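Local coordinates for MstE (PDB 6SBF), which is a single-domain class II terpene cyclase that probably folds linear isoprenoid precursors into the fused rings of merosterol-type natural products, at residues L21-N26 with W294-Q299; V32-E37 with R300-W305; T62-T67 with T353-N358. The protein carries 1 engineered substitution. All blocks are in the same frame, centred on the assembly; numbering follows the deposited sequence. Where two conformers were deposited one is given.

From the N terminus the chain runs through helix 18-37, which lends residues 21-26 to contact 1 and 32-37 to contact 2, and then through helix 59-69, which lends 62-67 to contact 3. The partners come in the same order near the C terminus: 294-299 at the end of helix 282-298, the turn 300-305, and 353-358 on helix 350-363. Each contact therefore closes a loop of more than 260 residues, and each pair of loops crosses; none nests. Together they tie the N-terminal helices 18-37 and 59-69 to the C-terminal part of the chain, closing the alpha6-alpha6 barrel. Contacts 1 and 2 meet where Trp305 NE1 approaches Leu295 O, contacts 2 and 3 where Trp305 N approaches Thr353 OG1.

Contact 1 of 3, residues L21-N26 with W294-Q299; sequences LNQLSN and WLLEQQ
Leu296 reaches across to helix 18-37 with both methyls, and this is the apolar half of the contact. Its CD2 meets CD2 of Leu24 at 4.1 Å, the two side chains crossing at about a right angle, while CD1 lies against CG of Gln23. With CG of Leu296 anti to the carbonyl carbon (chi1 -65°), the branch is carried outward, toward Gln23 and Leu24. Leucine suits a joint of this kind, where one forked end must touch two neighbours. Gln23 offers its CG methylene to the leucine and sends its amide to polar partners, the water and a bound glycerol probably from the crystallisation liquor.

The polar half runs through one water. It accepts from Gln23 NE2 at 3.1 Å and donates to Leu296 O at 2.8 Å and to Gln299 OE1 at 2.7 Å. Leu296 O thus gains a firm partner near the helix end, where the backbone bond it receives from Gln299 N is weak. Gln299 is itself positioned by Ser27 and by the backbone oxygen of Gly303.

Leu24 also packs on Leu360, and Leu295 on Val356 and Leu360, so helix 350-363 lies against both helix 18-37 and helix 282-298 and completes a three-helix junction.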
ATOM      1  N   LEU A  21     -21.217  15.318  -1.210  1.00 19.28           N
ATOM      2  CA  LEU A  21     -20.886  14.516  -2.403  1.00 18.95           C
ATOM      3  C   LEU A  21     -20.132  15.362  -3.422  1.00 17.09           C
ATOM      4  O   LEU A  21     -19.144  14.885  -3.981  1.00 17.44           O
ATOM      5  CB  LEU A  21     -22.149  13.933  -3.009  1.00 22.18           C
ATOM      6  CG  LEU A  21     -21.904  12.927  -4.129  1.00 24.83           C
ATOM      7  CD1 LEU A  21     -21.107  11.711  -3.678  1.00 27.12           C
ATOM      8  CD2 LEU A  21     -23.227  12.505  -4.726  1.00 33.43           C
ATOM      9  N   ASN A  22     -20.592  16.590  -3.650  1.00 15.68           N
ATOM     10  CA  ASN A  22     -19.935  17.550  -4.553  0.50 17.55           C
ATOM     11  C   ASN A  22     -18.510  17.867  -4.063  1.00 13.96           C
ATOM     12  O   ASN A  22     -17.578  17.969  -4.886  1.00 15.55           O
ATOM     13  CB  ASN A  22     -20.802  18.804  -4.592  0.50 21.74           C
ATOM     14  CG  ASN A  22     -20.654  19.626  -5.841  0.50 28.70           C
ATOM     15  OD1 ASN A  22     -19.566  19.841  -6.384  0.50 39.84           O
ATOM     16  ND2 ASN A  22     -21.783  20.126  -6.240  0.50 37.05           N
ATOM     17  N   GLN A  23     -18.353  18.049  -2.740  1.00 14.27           N
ATOM     18  CA  GLN A  23     -16.968  18.305  -2.247  1.00 14.56           C
ATOM     19  C   GLN A  23     -16.104  17.066  -2.447  1.00 14.32           C
ATOM     20  O   GLN A  23     -14.905  17.205  -2.766  1.00 15.18           O
ATOM     21  CB  GLN A  23     -16.963  18.814  -0.818  1.00 15.30           C
ATOM     22  CG  GLN A  23     -15.565  19.137  -0.375  1.00 16.02           C
ATOM     23  CD  GLN A  23     -14.909  20.211  -1.159  1.00 17.26           C
ATOM     24  OE1 GLN A  23     -15.604  21.050  -1.746  1.00 19.94           O
ATOM     25  NE2 GLN A  23     -13.575  20.138  -1.198  1.00 19.66           N
ATOM     26  N   LEU A  24     -16.657  15.852  -2.252  1.00 14.43           N
ATOM     27  CA  LEU A  24     -15.881  14.655  -2.580  1.00 15.42           C
ATOM     28  C   LEU A  24     -15.431  14.720  -4.034  1.00 13.89           C
ATOM     29  O   LEU A  24     -14.288  14.395  -4.341  1.00 14.47           O
ATOM     30  CB  LEU A  24     -16.706  13.403  -2.318  1.00 15.86           C
ATOM     31  CG  LEU A  24     -16.612  12.912  -0.907  1.00 17.63           C
ATOM     32  CD1 LEU A  24     -17.790  12.031  -0.585  1.00 20.98           C
ATOM     33  CD2 LEU A  24     -15.287  12.186  -0.681  1.00 18.07           C
ATOM     34  N   SER A  25     -16.343  15.048  -4.951  1.00 14.36           N
ATOM     35  CA  SER A  25     -15.961  15.144  -6.391  1.00 14.13           C
ATOM     36  C   SER A  25     -14.810  16.145  -6.536  1.00 13.39           C
ATOM     37  O   SER A  25     -13.831  15.848  -7.217  1.00 14.75           O
ATOM     38  CB  SER A  25     -17.132  15.534  -7.263  1.00 15.37           C
ATOM     39  OG  SER A  25     -18.153  14.552  -7.148  1.00 16.91           O
ATOM     40  N   ASN A  26     -14.977  17.327  -5.971  1.00 12.87           N
ATOM     41  CA  ASN A  26     -13.985  18.419  -6.144  1.00 14.41           C
ATOM     42  C   ASN A  26     -12.621  17.992  -5.574  1.00 13.12           C
ATOM     43  O   ASN A  26     -11.566  18.260  -6.193  1.00 14.36           O
ATOM     44  CB  ASN A  26     -14.511  19.725  -5.575  1.00 15.81           C
ATOM     45  CG  ASN A  26     -15.665  20.297  -6.404  1.00 17.37           C
ATOM     46  OD1 ASN A  26     -15.918  19.796  -7.512  1.00 20.61           O
ATOM     47  ND2 ASN A  26     -16.410  21.227  -5.821  1.00 19.35           N
ATOM     48  N   TRP A 294     -12.875  14.508   7.727  1.00 14.35           N
ATOM     49  CA  TRP A 294     -11.545  14.932   8.184  1.00 14.65           C
ATOM     50  C   TRP A 294     -10.571  14.943   6.996  1.00 13.61           C
ATOM     51  O   TRP A 294      -9.811  15.906   6.824  1.00 15.07           O
ATOM     52  CB  TRP A 294     -11.070  14.002   9.292  1.00 14.80           C
ATOM     53  CG  TRP A 294      -9.745  14.436   9.841  1.00 14.54           C
ATOM     54  CD1 TRP A 294      -9.531  15.392  10.789  1.00 17.05           C
ATOM     55  CD2 TRP A 294      -8.476  13.870   9.493  1.00 14.91           C
ATOM     56  NE1 TRP A 294      -8.177  15.466  11.027  1.00 15.49           N
ATOM     57  CE2 TRP A 294      -7.508  14.529  10.285  1.00 15.10           C
ATOM     58  CE3 TRP A 294      -8.048  12.856   8.634  1.00 14.30           C
ATOM     59  CZ2 TRP A 294      -6.156  14.226  10.193  1.00 15.34           C
ATOM     60  CZ3 TRP A 294      -6.712  12.534   8.546  1.00 13.98           C
ATOM     61  CH2 TRP A 294      -5.776  13.206   9.331  1.00 15.56           C
ATOM     62  N   LEU A 295     -10.649  13.906   6.152  1.00 13.56           N
ATOM     63  CA  LEU A 295      -9.731  13.894   4.984  1.00 14.01           C
ATOM     64  C   LEU A 295     -10.063  15.088   4.051  1.00 13.12           C
ATOM     65  O   LEU A 295      -9.124  15.722   3.540  1.00 14.55           O
ATOM     66  CB  LEU A 295      -9.855  12.550   4.249  1.00 14.31           C
ATOM     67  CG  LEU A 295      -9.252  11.378   4.992  1.00 13.50           C
ATOM     68  CD1 LEU A 295      -9.677  10.041   4.361  1.00 13.44           C
ATOM     69  CD2 LEU A 295      -7.745  11.456   5.021  1.00 14.62           C
ATOM     70  N   LEU A 296     -11.342  15.406   3.858  1.00 13.53           N
ATOM     71  CA  LEU A 296     -11.669  16.570   3.026  1.00 15.12           C
ATOM     72  C   LEU A 296     -11.033  17.842   3.619  1.00 15.13           C
ATOM     73  O   LEU A 296     -10.488  18.660   2.874  1.00 16.49           O
ATOM     74  CB  LEU A 296     -13.177  16.765   2.856  1.00 15.01           C
ATOM     75  CG  LEU A 296     -13.880  15.661   2.098  1.00 16.49           C
ATOM     76  CD1 LEU A 296     -15.395  15.869   2.119  1.00 18.01           C
ATOM     77  CD2 LEU A 296     -13.380  15.589   0.690  1.00 16.80           C
ATOM     78  N   GLU A 297     -11.121  18.002   4.939  1.00 16.44           N
ATOM     79  CA  GLU A 297     -10.576  19.223   5.601  1.00 17.60           C
ATOM     80  C   GLU A 297      -9.052  19.293   5.517  1.00 16.47           C
ATOM     81  O   GLU A 297      -8.543  20.429   5.433  1.00 20.81           O
ATOM     82  CB  GLU A 297     -11.075  19.348   7.062  1.00 28.64           C
ATOM     83  CG  GLU A 297     -10.565  20.593   7.805  1.00 65.93           C
ATOM     84  CD  GLU A 297     -11.406  20.951   9.019  1.00 84.62           C
ATOM     85  OE1 GLU A 297     -11.260  22.097   9.511  1.00114.05           O
ATOM     86  OE2 GLU A 297     -12.196  20.079   9.474  1.00 84.00           O
ATOM     87  N   GLN A 298      -8.379  18.147   5.496  1.00 15.60           N
ATOM     88  CA  GLN A 298      -6.897  18.065   5.521  1.00 15.96           C
ATOM     89  C   GLN A 298      -6.281  18.312   4.163  1.00 14.67           C
ATOM     90  O   GLN A 298      -5.083  18.480   4.092  1.00 15.31           O
ATOM     91  CB  GLN A 298      -6.422  16.737   6.104  1.00 17.11           C
ATOM     92  CG  GLN A 298      -6.838  16.531   7.562  1.00 20.51           C
ATOM     93  CD  GLN A 298      -6.233  17.577   8.481  1.00 23.45           C
ATOM     94  OE1 GLN A 298      -5.055  17.786   8.454  1.00 26.30           O
ATOM     95  NE2 GLN A 298      -7.046  18.255   9.268  1.00 29.86           N
ATOM     96  N   GLN A 299      -7.062  18.248   3.079  1.00 14.30           N
ATOM     97  CA  GLN A 299      -6.439  18.364   1.738  1.00 14.32           C
ATOM     98  C   GLN A 299      -5.758  19.728   1.620  1.00 13.41           C
ATOM     99  O   GLN A 299      -6.324  20.742   2.041  1.00 16.12           O
ATOM    100  CB  GLN A 299      -7.526  18.196   0.684  1.00 13.08           C
ATOM    101  CG  GLN A 299      -6.949  18.007  -0.723  1.00 13.89           C
ATOM    102  CD  GLN A 299      -8.038  17.646  -1.732  1.00 12.83           C
ATOM    103  OE1 GLN A 299      -9.225  17.857  -1.452  1.00 14.96           O
ATOM    104  NE2 GLN A 299      -7.618  17.053  -2.848  1.00 14.04           N
TER
HETATM  105  O   HOH W   1     -11.122  18.922   0.175  1.00 18.12           O

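Contact 2 of 3, residues V32-E37 with R300-W305; sequences VAFLLE and RPNGSW
Phe34 lays one face of its ring on the CB of Ser304, a CH-pi contact in which CB stands 3.6 Å from the ring centroid and only 7° off the normal. Asn302 meets the same side chain twice: its backbone O lies 3.4 Å from Phe34 CB, and its ND2 comes obliquely to CE1, the amide and ring planes being 46° apart. Gly303 belongs here because any CB would sit close to Phe34 CB, and because its positive phi of 97° would press that CB against the preceding carbonyl.

A second shell holds these groups still. Arg300 to Gly303 form a type I turn, closed by Gly303 N to Arg300 O. Asn302 OD1 makes an Asx turn with Ser304 N and also accepts from Ser304 OG, at 2.7 Å and on a lone pair. Arg300 grips that OG side-on with NE and NH2, so three bonds fix the rotation of the hydroxyl, while the backbone of the turn sets CB over the ring. An alanine in place of Phe34 would leave Ser304 CB without its aromatic face and is likely to open a gap beside Gly303.

Farther out, Arg300 also bonds Ser349, and Trp305 N bonds Thr353, whose side chain touches Phe34 too. The turn following helix 282-298 is thereby wedged between helix 18-37 and helix 350-363, before the chain enters strand 311-313.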
ATOM      1  N   VAL A  32      -6.521  14.082  -8.363  1.00 12.96           N
ATOM      2  CA  VAL A  32      -6.145  13.447  -9.636  1.00 13.55           C
ATOM      3  C   VAL A  32      -5.298  14.442 -10.460  1.00 12.81           C
ATOM      4  O   VAL A  32      -4.290  14.019 -11.078  1.00 13.89           O
ATOM      5  CB  VAL A  32      -7.407  13.020 -10.390  1.00 14.93           C
ATOM      6  CG1 VAL A  32      -7.114  12.688 -11.837  1.00 16.49           C
ATOM      7  CG2 VAL A  32      -8.087  11.863  -9.667  1.00 15.20           C
ATOM      8  N   ALA A  33      -5.701  15.717 -10.501  1.00 13.08           N
ATOM      9  CA  ALA A  33      -4.890  16.689 -11.281  1.00 14.14           C
ATOM     10  C   ALA A  33      -3.464  16.767 -10.682  1.00 13.92           C
ATOM     11  O   ALA A  33      -2.446  16.801 -11.416  1.00 14.05           O
ATOM     12  CB  ALA A  33      -5.542  18.057 -11.277  1.00 15.63           C
ATOM     13  N   PHE A  34      -3.356  16.838  -9.355  1.00 13.67           N
ATOM     14  CA  PHE A  34      -2.018  16.861  -8.700  1.00 13.25           C
ATOM     15  C   PHE A  34      -1.209  15.648  -9.121  1.00 12.36           C
ATOM     16  O   PHE A  34      -0.048  15.762  -9.527  1.00 13.80           O
ATOM     17  CB  PHE A  34      -2.177  16.891  -7.176  1.00 14.00           C
ATOM     18  CG  PHE A  34      -0.893  16.657  -6.413  1.00 13.37           C
ATOM     19  CD1 PHE A  34      -0.011  17.695  -6.176  1.00 14.72           C
ATOM     20  CD2 PHE A  34      -0.544  15.386  -6.015  1.00 13.45           C
ATOM     21  CE1 PHE A  34       1.194  17.450  -5.537  1.00 16.72           C
ATOM     22  CE2 PHE A  34       0.663  15.146  -5.368  1.00 14.71           C
ATOM     23  CZ  PHE A  34       1.535  16.178  -5.178  1.00 16.52           C
ATOM     24  N   LEU A  35      -1.836  14.457  -9.077  1.00 12.45           N
ATOM     25  CA  LEU A  35      -1.089  13.242  -9.371  1.00 12.66           C
ATOM     26  C   LEU A  35      -0.677  13.227 -10.843  1.00 12.64           C
ATOM     27  O   LEU A  35       0.452  12.789 -11.131  1.00 13.62           O
ATOM     28  CB  LEU A  35      -1.905  12.021  -8.997  1.00 12.18           C
ATOM     29  CG  LEU A  35      -2.080  11.772  -7.517  1.00 12.45           C
ATOM     30  CD1 LEU A  35      -3.127  10.736  -7.237  1.00 13.47           C
ATOM     31  CD2 LEU A  35      -0.795  11.307  -6.884  1.00 13.15           C
ATOM     32  N   LEU A  36      -1.550  13.594 -11.781  1.00 13.22           N
ATOM     33  CA  LEU A  36      -1.156  13.518 -13.201  1.00 13.27           C
ATOM     34  C   LEU A  36      -0.037  14.520 -13.485  1.00 13.58           C
ATOM     35  O   LEU A  36       0.903  14.183 -14.237  1.00 15.31           O
ATOM     36  CB  LEU A  36      -2.350  13.735 -14.115  1.00 14.64           C
ATOM     37  CG  LEU A  36      -3.409  12.645 -14.030  1.00 15.26           C
ATOM     38  CD1 LEU A  36      -4.627  13.049 -14.832  1.00 18.53           C
ATOM     39  CD2 LEU A  36      -2.856  11.329 -14.512  1.00 18.11           C
ATOM     40  N   GLU A  37      -0.125  15.714 -12.893  1.00 13.42           N
ATOM     41  CA  GLU A  37       0.936  16.746 -13.093  1.00 15.38           C
ATOM     42  C   GLU A  37       2.274  16.307 -12.482  1.00 14.72           C
ATOM     43  O   GLU A  37       3.326  16.748 -12.945  1.00 19.17           O
ATOM     44  CB  GLU A  37       0.477  18.096 -12.546  1.00 16.73           C
ATOM     45  CG  GLU A  37       1.496  19.206 -12.688  1.00 28.73           C
ATOM     46  CD  GLU A  37       1.979  19.492 -14.082  1.00 46.96           C
ATOM     47  OE1 GLU A  37       3.135  19.955 -14.213  1.00 62.90           O
ATOM     48  OE2 GLU A  37       1.204  19.259 -15.027  1.00 51.02           O
ATOM     49  N   ARG A 300      -4.584  19.733   0.998  1.00 14.27           N
ATOM     50  CA  ARG A 300      -3.833  20.968   0.708  1.00 14.68           C
ATOM     51  C   ARG A 300      -4.386  21.652  -0.543  1.00 13.98           C
ATOM     52  O   ARG A 300      -5.060  21.068  -1.390  1.00 15.61           O
ATOM     53  CB  ARG A 300      -2.344  20.638   0.562  1.00 15.97           C
ATOM     54  CG  ARG A 300      -1.797  20.074   1.875  1.00 21.46           C
ATOM     55  CD  ARG A 300      -0.320  20.085   2.071  1.00 29.30           C
ATOM     56  NE  ARG A 300       0.182  19.079   1.173  1.00 32.59           N
ATOM     57  CZ  ARG A 300       1.381  18.516   1.277  1.00 24.20           C
ATOM     58  NH1 ARG A 300       2.204  18.897   2.256  1.00 31.57           N
ATOM     59  NH2 ARG A 300       1.750  17.647   0.363  1.00 22.80           N
ATOM     60  N   PRO A 301      -4.092  22.964  -0.723  1.00 16.28           N
ATOM     61  CA  PRO A 301      -4.640  23.728  -1.841  1.00 17.98           C
ATOM     62  C   PRO A 301      -4.278  23.164  -3.219  1.00 16.86           C
ATOM     63  O   PRO A 301      -5.061  23.322  -4.143  1.00 20.49           O
ATOM     64  CB  PRO A 301      -3.996  25.101  -1.697  1.00 22.29           C
ATOM     65  CG  PRO A 301      -3.872  25.214  -0.210  1.00 24.29           C
ATOM     66  CD  PRO A 301      -3.440  23.843   0.260  1.00 19.35           C
ATOM     67  N   ASN A 302      -3.127  22.514  -3.341  1.00 15.99           N
ATOM     68  CA  ASN A 302      -2.632  21.922  -4.598  1.00 15.91           C
ATOM     69  C   ASN A 302      -3.263  20.554  -4.889  1.00 16.11           C
ATOM     70  O   ASN A 302      -2.911  19.962  -5.921  1.00 16.50           O
ATOM     71  CB  ASN A 302      -1.116  21.865  -4.687  1.00 18.53           C
ATOM     72  CG  ASN A 302      -0.454  20.848  -3.797  1.00 16.39           C
ATOM     73  OD1 ASN A 302      -1.156  20.160  -3.047  1.00 16.74           O
ATOM     74  ND2 ASN A 302       0.859  20.751  -3.936  1.00 19.79           N
ATOM     75  N   GLY A 303      -4.155  20.073  -4.008  1.00 14.64           N
ATOM     76  CA  GLY A 303      -4.872  18.802  -4.196  1.00 14.95           C
ATOM     77  C   GLY A 303      -4.231  17.634  -3.478  1.00 14.02           C
ATOM     78  O   GLY A 303      -4.832  16.572  -3.440  1.00 13.89           O
ATOM     79  N   SER A 304      -3.009  17.778  -2.961  1.00 13.78           N
ATOM     80  CA  SER A 304      -2.294  16.703  -2.258  1.00 13.32           C
ATOM     81  C   SER A 304      -2.728  16.634  -0.787  1.00 13.88           C
ATOM     82  O   SER A 304      -3.382  17.544  -0.278  1.00 13.95           O
ATOM     83  CB  SER A 304      -0.819  16.917  -2.346  1.00 13.86           C
ATOM     84  OG  SER A 304      -0.401  18.048  -1.571  1.00 14.90           O
ATOM     85  N   TRP A 305      -2.350  15.542  -0.165  1.00 13.24           N
ATOM     86  CA  TRP A 305      -2.403  15.453   1.304  1.00 13.80           C
ATOM     87  C   TRP A 305      -0.946  15.396   1.806  1.00 15.19           C
ATOM     88  O   TRP A 305      -0.066  14.917   1.102  1.00 16.38           O
ATOM     89  CB  TRP A 305      -3.182  14.229   1.792  1.00 13.33           C
ATOM     90  CG  TRP A 305      -4.655  14.398   1.740  1.00 13.22           C
ATOM     91  CD1 TRP A 305      -5.460  14.810   2.730  1.00 13.04           C
ATOM     92  CD2 TRP A 305      -5.507  14.230   0.579  1.00 13.17           C
ATOM     93  NE1 TRP A 305      -6.726  14.984   2.309  1.00 12.68           N
ATOM     94  CE2 TRP A 305      -6.797  14.586   0.998  1.00 12.96           C
ATOM     95  CE3 TRP A 305      -5.335  13.789  -0.726  1.00 13.34           C
ATOM     96  CZ2 TRP A 305      -7.916  14.531   0.139  1.00 13.55           C
ATOM     97  CZ3 TRP A 305      -6.425  13.697  -1.578  1.00 13.96           C
ATOM     98  CH2 TRP A 305      -7.692  14.058  -1.135  1.00 13.62           C
TER

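Contact 3 of 3, residues T62-T67 with T353-N358; sequences TAYVGT and TATVVN
Tyr64 reaches from helix 59-69 to Thr355 of helix 350-363, and its side chain can be followed outward. From CB the ring leaves with CG anti to the backbone N (chi1 179°), which extends it toward the neighbouring helix. There it is flanked by aromatic residues: the ring of Phe351 stacks with it, and Trp114 of helix 109-121 meets it in an edge-to-face pair. Farther along, CE1 passes 3.4 Å from Thr355 OG1, which lies at the ring edge and in its plane. At the tip, OH donates to this same OG1 at 2.7 Å, and Trp270 NE1 adds a weak hydrogen bond.

Thr355 suits its place because its hydroxyl can work in two directions. It accepts from the tyrosine and donates its own O-H to the backbone oxygen of Phe351, one helical turn earlier.

Beside this polar bridge the helices come close. Their short segments run nearly parallel, 19° apart with axes 9.3 Å from each other, consistent with neighbouring inner helices of an alpha/alpha barrel. Val65 sets both methyls against Ala354 CB, CG2 at 3.8 Å and CG1 at 3.9 Å. The small alanine lets the two CA atoms approach to 5.6 Å. One turn on, Asn358 ND2 bonds the backbone oxygen of Met68, a second polar tie to helix 59-69.

The chemistry implies a buried interface in which polar groups are paired in sequence. The tyrosine hydroxyl, the threonine hydroxyl and a helix carbonyl form a directed chain of bonds, which orients both hydroxyl protons and tethers the tip of the phenol, while the stack with Phe351 and the edge-to-face pair with Trp114 probably limit the turning of the ring.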
ATOM      1  N   THR A  62       4.915   3.721  -9.163  1.00 10.82           N
ATOM      2  CA  THR A  62       4.009   3.808 -10.347  1.00 11.64           C
ATOM      3  C   THR A  62       3.002   2.657 -10.335  1.00 10.92           C
ATOM      4  O   THR A  62       1.827   2.906 -10.628  1.00 11.60           O
ATOM      5  CB  THR A  62       4.883   3.890 -11.594  1.00 11.28           C
ATOM      6  OG1 THR A  62       5.532   5.159 -11.620  1.00 12.24           O
ATOM      7  CG2 THR A  62       4.087   3.749 -12.870  1.00 11.21           C
ATOM      8  N   ALA A  63       3.443   1.465 -10.020  1.00 10.78           N
ATOM      9  CA  ALA A  63       2.525   0.298  -9.942  1.00 11.64           C
ATOM     10  C   ALA A  63       1.461   0.588  -8.877  1.00 11.94           C
ATOM     11  O   ALA A  63       0.253   0.293  -9.064  1.00 11.46           O
ATOM     12  CB  ALA A  63       3.301  -0.973  -9.674  1.00 12.21           C
ATOM     13  N   TYR A  64       1.902   1.080  -7.696  1.00 10.94           N
ATOM     14  CA  TYR A  64       0.992   1.365  -6.579  1.00 10.69           C
ATOM     15  C   TYR A  64       0.002   2.465  -6.962  1.00 10.75           C
ATOM     16  O   TYR A  64      -1.206   2.335  -6.774  1.00 11.22           O
ATOM     17  CB  TYR A  64       1.798   1.684  -5.338  1.00 11.41           C
ATOM     18  CG  TYR A  64       0.970   2.029  -4.126  1.00 10.79           C
ATOM     19  CD1 TYR A  64       0.583   3.311  -3.822  1.00 10.49           C
ATOM     20  CD2 TYR A  64       0.592   1.020  -3.259  1.00 11.64           C
ATOM     21  CE1 TYR A  64      -0.096   3.642  -2.657  1.00 10.98           C
ATOM     22  CE2 TYR A  64      -0.106   1.342  -2.096  1.00 11.93           C
ATOM     23  CZ  TYR A  64      -0.436   2.638  -1.771  1.00 11.17           C
ATOM     24  OH  TYR A  64      -1.112   2.956  -0.614  1.00 12.89           O
ATOM     25  N   VAL A  65       0.521   3.587  -7.417  1.00 10.99           N
ATOM     26  CA  VAL A  65      -0.335   4.752  -7.747  1.00 11.12           C
ATOM     27  C   VAL A  65      -1.308   4.346  -8.870  1.00 11.43           C
ATOM     28  O   VAL A  65      -2.471   4.741  -8.788  1.00 11.77           O
ATOM     29  CB  VAL A  65       0.500   5.982  -8.083  1.00 12.03           C
ATOM     30  CG1 VAL A  65      -0.369   7.103  -8.606  1.00 12.53           C
ATOM     31  CG2 VAL A  65       1.283   6.460  -6.878  1.00 12.68           C
ATOM     32  N   GLY A  66      -0.805   3.662  -9.874  1.00 11.00           N
ATOM     33  CA  GLY A  66      -1.707   3.247 -10.961  1.00 11.73           C
ATOM     34  C   GLY A  66      -2.805   2.367 -10.428  1.00 11.41           C
ATOM     35  O   GLY A  66      -3.982   2.566 -10.795  1.00 12.11           O
ATOM     36  N   THR A  67      -2.487   1.425  -9.537  1.00 11.12           N
ATOM     37  CA  THR A  67      -3.525   0.558  -8.955  1.00 10.36           C
ATOM     38  C   THR A  67      -4.510   1.430  -8.165  1.00 11.34           C
ATOM     39  O   THR A  67      -5.751   1.209  -8.232  1.00 12.10           O
ATOM     40  CB  THR A  67      -2.869  -0.544  -8.107  1.00 11.61           C
ATOM     41  OG1 THR A  67      -2.038  -1.372  -8.913  1.00 12.22           O
ATOM     42  CG2 THR A  67      -3.923  -1.413  -7.427  1.00 12.65           C
ATOM     43  N   THR A 353      -1.080  10.763  -1.333  1.00 11.28           N
ATOM     44  CA  THR A 353      -2.228  11.336  -2.053  1.00 11.89           C
ATOM     45  C   THR A 353      -2.986  10.255  -2.843  1.00 10.51           C
ATOM     46  O   THR A 353      -4.213  10.274  -2.833  1.00 11.73           O
ATOM     47  CB  THR A 353      -1.728  12.481  -2.945  1.00 11.86           C
ATOM     48  OG1 THR A 353      -1.222  13.529  -2.101  1.00 12.66           O
ATOM     49  CG2 THR A 353      -2.862  13.084  -3.744  1.00 12.36           C
ATOM     50  N   ALA A 354      -2.261   9.378  -3.503  1.00 11.02           N
ATOM     51  CA  ALA A 354      -2.940   8.307  -4.251  1.00 11.03           C
ATOM     52  C   ALA A 354      -3.760   7.431  -3.310  1.00 11.46           C
ATOM     53  O   ALA A 354      -4.851   6.986  -3.675  1.00 11.30           O
ATOM     54  CB  ALA A 354      -1.911   7.522  -5.020  1.00 13.15           C
ATOM     55  N   THR A 355      -3.199   7.130  -2.146  1.00 11.53           N
ATOM     56  CA  THR A 355      -3.916   6.311  -1.167  1.00 10.98           C
ATOM     57  C   THR A 355      -5.200   7.000  -0.746  1.00 10.98           C
ATOM     58  O   THR A 355      -6.287   6.349  -0.671  1.00 12.07           O
ATOM     59  CB  THR A 355      -3.009   6.056   0.035  1.00 12.00           C
ATOM     60  OG1 THR A 355      -1.734   5.518  -0.324  1.00 12.52           O
ATOM     61  CG2 THR A 355      -3.674   5.095   0.987  1.00 13.05           C
ATOM     62  N   VAL A 356      -5.115   8.256  -0.369  1.00 11.43           N
ATOM     63  CA  VAL A 356      -6.274   9.010   0.103  1.00 11.64           C
ATOM     64  C   VAL A 356      -7.328   9.058  -0.999  1.00 11.80           C
ATOM     65  O   VAL A 356      -8.533   8.798  -0.723  1.00 12.13           O
ATOM     66  CB  VAL A 356      -5.933  10.408   0.632  1.00 12.70           C
ATOM     67  CG1 VAL A 356      -7.191  11.175   0.969  1.00 14.23           C
ATOM     68  CG2 VAL A 356      -4.929  10.312   1.797  1.00 12.43           C
ATOM     69  N   VAL A 357      -6.942   9.429  -2.210  1.00 12.77           N
ATOM     70  CA  VAL A 357      -7.985   9.623  -3.252  1.00 13.14           C
ATOM     71  C   VAL A 357      -8.662   8.263  -3.511  1.00 13.38           C
ATOM     72  O   VAL A 357      -9.900   8.212  -3.668  1.00 13.43           O
ATOM     73  CB  VAL A 357      -7.412  10.338  -4.480  1.00 16.34           C
ATOM     74  CG1 VAL A 357      -6.566   9.407  -5.206  1.00 17.45           C
ATOM     75  CG2 VAL A 357      -8.557  10.900  -5.283  1.00 19.53           C
ATOM     76  N   ASN A 358      -7.931   7.158  -3.499  1.00 12.40           N
ATOM     77  CA  ASN A 358      -8.557   5.843  -3.679  1.00 12.95           C
ATOM     78  C   ASN A 358      -9.616   5.581  -2.599  1.00 12.88           C
ATOM     79  O   ASN A 358     -10.738   5.119  -2.874  1.00 13.03           O
ATOM     80  CB  ASN A 358      -7.493   4.787  -3.738  1.00 13.72           C
ATOM     81  CG  ASN A 358      -8.044   3.397  -3.670  1.00 13.77           C
ATOM     82  OD1 ASN A 358      -8.372   2.924  -2.596  1.00 16.17           O
ATOM     83  ND2 ASN A 358      -8.094   2.723  -4.811  1.00 13.83           N
TER